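PDB 5ZNT: chitin deacetylase 1 from Bombyx mori, which removes the N-acetyl groups of chitin with the help of a zinc ion, leaving chitosan and releasing acetate. Local coordinates for residues 78-83 with 125-130; 102-107 with 121-126; 144-149 with 168-173. All coordinates share one frame; numbering follows the deposited sequence.

Contact 1: residues 78-83 with 125-130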
# COMPACT_ATOMS: atom_id res chain seq x y z
N VAL A 78 -5.60 -1.86 5.43
CA VAL A 78 -6.82 -1.80 6.24
C VAL A 78 -6.47 -2.13 7.67
O VAL A 78 -5.82 -3.15 7.93
CB VAL A 78 -7.88 -2.77 5.69
CG1 VAL A 78 -9.15 -2.73 6.57
CG2 VAL A 78 -8.23 -2.38 4.22
N SER A 79 -6.90 -1.28 8.60
CA SER A 79 -6.83 -1.57 10.03
C SER A 79 -8.22 -2.00 10.51
O SER A 79 -9.23 -1.63 9.91
CB SER A 79 -6.35 -0.33 10.82
OG SER A 79 -7.21 0.79 10.58
N HIS A 80 -8.26 -2.75 11.62
CA HIS A 80 -9.48 -3.47 12.01
C HIS A 80 -10.55 -2.55 12.59
O HIS A 80 -11.72 -2.63 12.19
CB HIS A 80 -9.13 -4.57 13.01
CG HIS A 80 -10.31 -5.29 13.60
ND1 HIS A 80 -11.35 -5.78 12.83
CD2 HIS A 80 -10.60 -5.63 14.88
CE1 HIS A 80 -12.23 -6.39 13.62
NE2 HIS A 80 -11.79 -6.32 14.87
N LYS A 81 -10.20 -1.70 13.56
CA LYS A 81 -11.26 -1.10 14.38
C LYS A 81 -12.13 -0.19 13.53
O LYS A 81 -11.63 0.67 12.79
CB LYS A 81 -10.67 -0.33 15.57
CG LYS A 81 -11.64 -0.20 16.76
CD LYS A 81 -10.99 0.65 17.90
CE LYS A 81 -11.83 0.61 19.16
NZ LYS A 81 -11.14 1.30 20.33
N TYR A 82 -13.45 -0.39 13.63
CA TYR A 82 -14.49 0.34 12.91
C TYR A 82 -14.57 0.00 11.43
O TYR A 82 -15.29 0.68 10.70
CB TYR A 82 -14.33 1.86 13.06
CG TYR A 82 -14.12 2.31 14.49
CD1 TYR A 82 -15.07 2.04 15.48
CD2 TYR A 82 -12.97 3.02 14.85
CE1 TYR A 82 -14.87 2.48 16.82
CE2 TYR A 82 -12.76 3.45 16.16
CZ TYR A 82 -13.71 3.19 17.14
OH TYR A 82 -13.48 3.62 18.44
N THR A 83 -13.88 -1.02 10.96
CA THR A 83 -13.93 -1.33 9.54
C THR A 83 -15.22 -2.07 9.20
O THR A 83 -15.74 -2.85 10.01
CB THR A 83 -12.70 -2.13 9.15
OG1 THR A 83 -11.63 -1.21 8.99
CG2 THR A 83 -12.89 -2.93 7.83
N ALA A 125 -0.72 -11.03 10.87
CA ALA A 125 -1.38 -12.27 10.45
C ALA A 125 -2.79 -12.36 11.03
O ALA A 125 -3.69 -12.89 10.37
CB ALA A 125 -0.55 -13.49 10.86
N GLY A 126 -2.99 -11.85 12.24
CA GLY A 126 -4.33 -11.78 12.79
C GLY A 126 -5.26 -10.94 11.95
O GLY A 126 -6.39 -11.33 11.67
N MET A 127 -4.79 -9.76 11.52
CA MET A 127 -5.64 -8.91 10.69
C MET A 127 -5.95 -9.59 9.37
O MET A 127 -7.07 -9.47 8.86
CB MET A 127 -4.97 -7.55 10.44
CG MET A 127 -5.80 -6.59 9.58
SD MET A 127 -7.50 -6.33 10.24
CE MET A 127 -8.25 -5.31 8.97
N ARG A 128 -4.98 -10.32 8.80
CA ARG A 128 -5.27 -11.10 7.59
C ARG A 128 -6.39 -12.12 7.85
O ARG A 128 -7.27 -12.33 6.99
CB ARG A 128 -4.01 -11.81 7.09
CG ARG A 128 -4.26 -12.68 5.82
CD ARG A 128 -2.93 -13.28 5.27
NE ARG A 128 -2.28 -14.10 6.27
CZ ARG A 128 -1.03 -14.55 6.17
NH1 ARG A 128 -0.31 -14.25 5.10
NH2 ARG A 128 -0.51 -15.29 7.14
N VAL A 129 -6.38 -12.77 9.01
CA VAL A 129 -7.44 -13.72 9.33
C VAL A 129 -8.80 -13.02 9.39
O VAL A 129 -9.80 -13.52 8.85
CB VAL A 129 -7.12 -14.44 10.66
CG1 VAL A 129 -8.39 -15.07 11.28
CG2 VAL A 129 -6.02 -15.48 10.47
N ILE A 130 -8.86 -11.86 10.05
CA ILE A 130 -10.11 -11.12 10.14
C ILE A 130 -10.66 -10.80 8.76
O ILE A 130 -11.84 -11.03 8.46
CB ILE A 130 -9.91 -9.84 10.98
CG1 ILE A 130 -9.46 -10.20 12.40
CG2 ILE A 130 -11.21 -9.00 11.01
CD1 ILE A 130 -9.17 -8.96 13.27

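Contact 2: residues 102-107 with 121-126. With ZN (zinc ion), chain C.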
# COMPACT_ATOMS: atom_id res chain seq x y z
N SER A 102 -2.70 -3.79 10.52
CA SER A 102 -2.76 -4.27 11.91
C SER A 102 -4.19 -4.32 12.49
O SER A 102 -5.12 -3.71 11.96
CB SER A 102 -1.87 -3.45 12.85
OG SER A 102 -2.56 -2.33 13.35
N ILE A 103 -4.34 -5.07 13.58
CA ILE A 103 -5.61 -5.13 14.30
C ILE A 103 -5.80 -3.88 15.16
O ILE A 103 -6.83 -3.20 15.08
CB ILE A 103 -5.67 -6.40 15.16
CG1 ILE A 103 -5.81 -7.64 14.25
CG2 ILE A 103 -6.82 -6.29 16.22
CD1 ILE A 103 -5.78 -8.98 15.02
N THR A 104 -4.81 -3.56 15.99
CA THR A 104 -5.01 -2.53 17.00
C THR A 104 -4.65 -1.12 16.54
O THR A 104 -5.16 -0.16 17.13
CB THR A 104 -4.18 -2.81 18.27
OG1 THR A 104 -2.79 -2.57 17.99
CG2 THR A 104 -4.36 -4.26 18.75
N HIS A 105 -3.79 -0.96 15.54
CA HIS A 105 -3.23 0.35 15.19
C HIS A 105 -2.71 1.06 16.45
O HIS A 105 -2.88 2.27 16.63
CB HIS A 105 -4.27 1.22 14.46
CG HIS A 105 -3.67 2.22 13.52
ND1 HIS A 105 -3.13 3.43 13.95
CD2 HIS A 105 -3.52 2.20 12.18
CE1 HIS A 105 -2.70 4.11 12.90
NE2 HIS A 105 -2.91 3.37 11.81
N ASN A 106 -2.12 0.28 17.35
CA ASN A 106 -1.50 0.75 18.59
C ASN A 106 -0.71 2.03 18.36
O ASN A 106 0.21 2.06 17.54
CB ASN A 106 -0.58 -0.35 19.11
CG ASN A 106 -0.09 -0.10 20.54
OD1 ASN A 106 0.02 1.04 20.97
ND2 ASN A 106 0.20 -1.17 21.27
N ASP A 107 -1.09 3.11 19.06
CA ASP A 107 -0.46 4.41 18.81
C ASP A 107 0.81 4.62 19.61
O ASP A 107 1.40 5.70 19.52
CB ASP A 107 -1.44 5.55 19.07
CG ASP A 107 -1.89 5.65 20.52
OD1 ASP A 107 -1.50 4.80 21.36
OD2 ASP A 107 -2.68 6.57 20.81
N GLY A 121 3.14 -10.96 14.42
CA GLY A 121 2.24 -11.96 13.86
C GLY A 121 0.81 -11.76 14.32
O GLY A 121 -0.12 -11.80 13.51
N LYS A 122 0.62 -11.52 15.62
CA LYS A 122 -0.75 -11.32 16.11
C LYS A 122 -1.39 -10.11 15.46
O LYS A 122 -2.58 -10.14 15.11
CB LYS A 122 -0.76 -11.18 17.63
CG LYS A 122 -0.44 -12.50 18.35
CD LYS A 122 -0.27 -12.26 19.85
CE LYS A 122 -1.29 -13.03 20.65
NZ LYS A 122 -1.25 -12.62 22.08
N GLU A 123 -0.63 -9.03 15.29
CA GLU A 123 -1.16 -7.81 14.67
C GLU A 123 -1.44 -8.02 13.19
O GLU A 123 -2.50 -7.63 12.70
CB GLU A 123 -0.19 -6.64 14.86
CG GLU A 123 -0.14 -6.09 16.30
CD GLU A 123 -1.34 -5.20 16.61
OE1 GLU A 123 -2.26 -5.12 15.76
OE2 GLU A 123 -1.38 -4.57 17.68
N MET A 124 -0.50 -8.60 12.45
CA MET A 124 -0.60 -8.58 10.98
C MET A 124 -1.22 -9.87 10.44
O MET A 124 -2.15 -9.81 9.62
CB MET A 124 0.79 -8.33 10.36
CG MET A 124 1.37 -6.94 10.76
SD MET A 124 0.20 -5.63 10.37
CE MET A 124 1.23 -4.22 10.78
N ALA A 125 -0.72 -11.03 10.87
CA ALA A 125 -1.38 -12.27 10.45
C ALA A 125 -2.79 -12.36 11.03
O ALA A 125 -3.69 -12.89 10.37
CB ALA A 125 -0.55 -13.49 10.86
N GLY A 126 -2.99 -11.85 12.24
CA GLY A 126 -4.33 -11.78 12.79
C GLY A 126 -5.26 -10.94 11.95
O GLY A 126 -6.39 -11.33 11.67
ZN ZN C . -2.60 4.17 9.90
O HOH W 1 -0.94 -3.85 20.35
O HOH W 2 -1.44 5.15 8.18
O HOH W 3 -0.38 4.67 10.27
O HOH W 4 -3.07 6.19 10.48

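Contact 3: residues 144-149 with 168-173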
# COMPACT_ATOMS: atom_id res chain seq x y z
N GLY A 144 0.03 -8.01 1.48
CA GLY A 144 0.87 -6.88 1.84
C GLY A 144 0.69 -6.39 3.26
O GLY A 144 -0.36 -6.61 3.88
N VAL A 145 1.71 -5.72 3.79
CA VAL A 145 1.73 -5.21 5.15
C VAL A 145 2.21 -3.77 5.11
O VAL A 145 3.19 -3.46 4.42
CB VAL A 145 2.66 -6.04 6.06
CG1 VAL A 145 2.83 -5.34 7.43
CG2 VAL A 145 2.11 -7.45 6.26
N ARG A 146 1.56 -2.90 5.90
CA ARG A 146 2.11 -1.59 6.23
C ARG A 146 1.89 -1.35 7.72
O ARG A 146 0.75 -1.44 8.20
CB ARG A 146 1.46 -0.47 5.42
CG ARG A 146 1.93 0.94 5.82
CD ARG A 146 1.43 1.98 4.79
NE ARG A 146 2.14 1.93 3.51
CZ ARG A 146 1.75 2.55 2.40
NH1 ARG A 146 0.64 3.29 2.39
NH2 ARG A 146 2.48 2.45 1.29
N ALA A 147 2.97 -1.03 8.43
CA ALA A 147 2.89 -0.85 9.89
C ALA A 147 2.30 0.51 10.24
O ALA A 147 2.58 1.51 9.56
CB ALA A 147 4.27 -0.99 10.54
N PRO A 148 1.47 0.57 11.29
CA PRO A 148 1.02 1.86 11.82
C PRO A 148 2.18 2.80 12.09
O PRO A 148 3.27 2.38 12.53
CB PRO A 148 0.30 1.46 13.12
CG PRO A 148 -0.24 0.09 12.83
CD PRO A 148 0.86 -0.57 11.99
N TYR A 149 1.94 4.08 11.80
CA TYR A 149 2.89 5.19 11.95
C TYR A 149 4.21 4.92 11.21
O TYR A 149 5.24 5.54 11.51
CB TYR A 149 3.10 5.52 13.45
CG TYR A 149 1.74 5.60 14.14
CD1 TYR A 149 0.95 6.74 14.05
CD2 TYR A 149 1.22 4.48 14.80
CE1 TYR A 149 -0.32 6.79 14.64
CE2 TYR A 149 -0.06 4.51 15.38
CZ TYR A 149 -0.81 5.66 15.29
OH TYR A 149 -2.06 5.70 15.87
N TYR A 168 4.80 -8.79 0.53
CA TYR A 168 5.59 -7.57 0.55
C TYR A 168 5.25 -6.75 1.77
O TYR A 168 4.15 -6.83 2.33
CB TYR A 168 5.37 -6.72 -0.70
CG TYR A 168 3.98 -6.12 -0.82
CD1 TYR A 168 3.69 -4.87 -0.27
CD2 TYR A 168 2.96 -6.82 -1.45
CE1 TYR A 168 2.41 -4.32 -0.37
CE2 TYR A 168 1.67 -6.28 -1.55
CZ TYR A 168 1.42 -5.03 -1.02
OH TYR A 168 0.16 -4.49 -1.09
N ASP A 169 6.21 -5.92 2.14
CA ASP A 169 6.04 -4.83 3.08
C ASP A 169 6.08 -3.51 2.33
O ASP A 169 6.76 -3.37 1.31
CB ASP A 169 7.14 -4.87 4.14
CG ASP A 169 7.11 -3.66 5.02
OD1 ASP A 169 6.16 -3.55 5.82
OD2 ASP A 169 8.00 -2.80 4.90
N SER A 170 5.32 -2.53 2.83
CA SER A 170 5.42 -1.14 2.37
C SER A 170 5.39 -0.26 3.62
O SER A 170 4.44 0.48 3.89
CB SER A 170 4.31 -0.75 1.39
OG SER A 170 4.59 0.55 0.84
N THR A 171 6.45 -0.36 4.40
CA THR A 171 6.65 0.44 5.60
C THR A 171 7.95 1.25 5.57
O THR A 171 8.03 2.29 6.22
CB THR A 171 6.65 -0.46 6.84
OG1 THR A 171 5.51 -1.32 6.82
CG2 THR A 171 6.68 0.35 8.12
N ILE A 172 8.95 0.79 4.83
CA ILE A 172 10.27 1.41 4.84
C ILE A 172 10.25 2.63 3.94
O ILE A 172 9.84 2.55 2.78
CB ILE A 172 11.33 0.39 4.40
CG1 ILE A 172 11.43 -0.71 5.46
CG2 ILE A 172 12.69 1.11 4.17
CD1 ILE A 172 12.31 -1.86 5.04
N THR A 173 10.68 3.77 4.48
CA THR A 173 10.75 5.01 3.71
C THR A 173 12.16 5.19 3.15
O THR A 173 13.15 4.89 3.82
CB THR A 173 10.37 6.20 4.60
OG1 THR A 173 9.00 6.06 5.02
CG2 THR A 173 10.53 7.45 3.84

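Contact 1: residues 78-83 with 125-130
Ser79, whose carbonyl carbon touches the methyl of Met127, gives its carbonyl oxygen to the hydroxyl of Thr83: OG1 of Thr83 donates to O of Ser79 at 2.6 Å. The bond spans a type II beta turn from His80 to Thr83 that follows strand 75-78 in the deacetylase domain, the NodB fold of the CE4 family, and helix 117-134 packs against the start of that turn. No hydrogen bond crosses between residues 78-83 and 125-130; the join is made by sulfur, methyls and one ring. Met127 is bent at its second torsion (chi2 54°), which leads CE back to the strand end, where it rests 3.6 Å from CG1 of Val78. The two side chains meet at about a right angle. On the way, SD of Met127 passes 3.7 Å from CB of His80 and lies oblique to the imidazole, 60° off the ring normal. Ile130 covers one face of that ring. ND1 of His80 is hydrogen-bonded to the Tyr85 hydroxyl and NE2 to the carbonyl O of Pro368, and Tyr367 stacks on the ring. Bonded at both nitrogens, the ring is probably restrained from turning, while Ile130 closes the helix side. With the Ile130 chain extended at chi2 (177°), CD1 sits over the middle of the His80 ring, 3.8 Å from its centroid.

Contact 2: residues 102-107 with 121-126
Both oxygens of the Glu123 carboxylate are engaged by the loop 102-107, OE1 on its syn lone pair, while Phe111 and Trp112 of helix 109-113 touch the side chain that carries it. The syn donor is the backbone N of Thr104, which makes a nearly straight bond of 3.0 Å and 174° to OE1 of Glu123. The N-H of Ile103 is shared weakly between that same OE1 and the backbone O of Glu123. OE2 of Glu123 receives OG1 of Thr104 in a very short bond of 2.5 Å, and a water bridges this OE2 to ND2 of Asn106. A bend at the second torsion of Glu123 (chi2 -78°) curls the acid round to meet these donors from the helix flank. With His101 just before it, the loop completes His-Ser-Ile-Thr-His, which fits the H(S/T)xxH zinc motif of the CE4 deacetylases. Inside it, OG of Ser102 accepts from N of His105 in an ST motif, and OG1 of Thr104 accepts from N of Asn106 in an ST turn. His105 points away from the helix and binds zinc through NE2 at 2.1 Å; His101, Asp46 and three waters complete the site. Glu123 thus grips the backbone at Ile103 and Thr104, just before His105, and probably helps to position that ligand indirectly. The backbone N of Ser102 is buried with no hydrogen-bond partner in the model, and SD of Met124 lies 3.4 Å from it. Ile103 lays CD1 on the helix backbone, 3.7 Å from C of Gly126, where a beta carbon would clash.

Contact 3: residues 144-149 with 168-173
Gly144 pairs with Tyr168 and Val145 with Asp169 in a short parallel ladder, Val145 N donating to Tyr168 O and Ser170 N to Val145 O. These are the two strands of a beta-alpha-beta unit with helix 154-163 between them, deep in the deacetylase domain. Tyr168 holds CG between its backbone N and carbonyl carbon (chi1 68°), which swings the ring across the ladder so that CA of Gly144 sits over one face, 3.5 Å from the centroid. A beta carbon at Gly144 would run into the ring. Arg146 grips Ser170 side-on with two nitrogens. NE of Arg146 reaches the backbone O of Ser170 at 2.7 Å, in the carbonyl plane, and NH2 of Arg146 reaches OG of Ser170 at 2.9 Å, both near the guanidinium plane. That OG also hydrogen-bonds to Met211 O. NH1 forms a salt bridge with Asp45, and the backbone O of Arg146 accepts from ND1 of the zinc ligand His101, so this arginine, first in an Arg-Ala-Pro-Tyr sequence that fits a CE4 motif, belongs to the second shell of the metal site. A leucine in its place would probably leave the Asp45 carboxylate without its positive partner and the buried carbonyl of Ser170 without this donor. Ala147 N donates to Thr171 OG1 at 3.0 Å, and Thr171 OG1 donates to OD1 of Asp169, 2.5 Å away on the syn side.

Overall arrangement
All three contacts are buried; contact 3 lies nearest the middle of the chain, about 7 Å from its centre, while contacts 1 and 2 sit about 15 and 16 Å out. Contacts 1 and 2 both use helix 117-134 and touch through Ile103, which packs against His80, Met127 and Ile130. Their chemistry differs: contact 1 is apolar, whereas contact 2 turns on a single carboxylate. Contact 3 relies on strand pairing and an arginine. It meets contact 2 near the zinc, where Tyr149 OH probably hydrogen-bonds to His105 ND1 and Pro148 packs on Ser102. Contacts 1 and 3 do not touch.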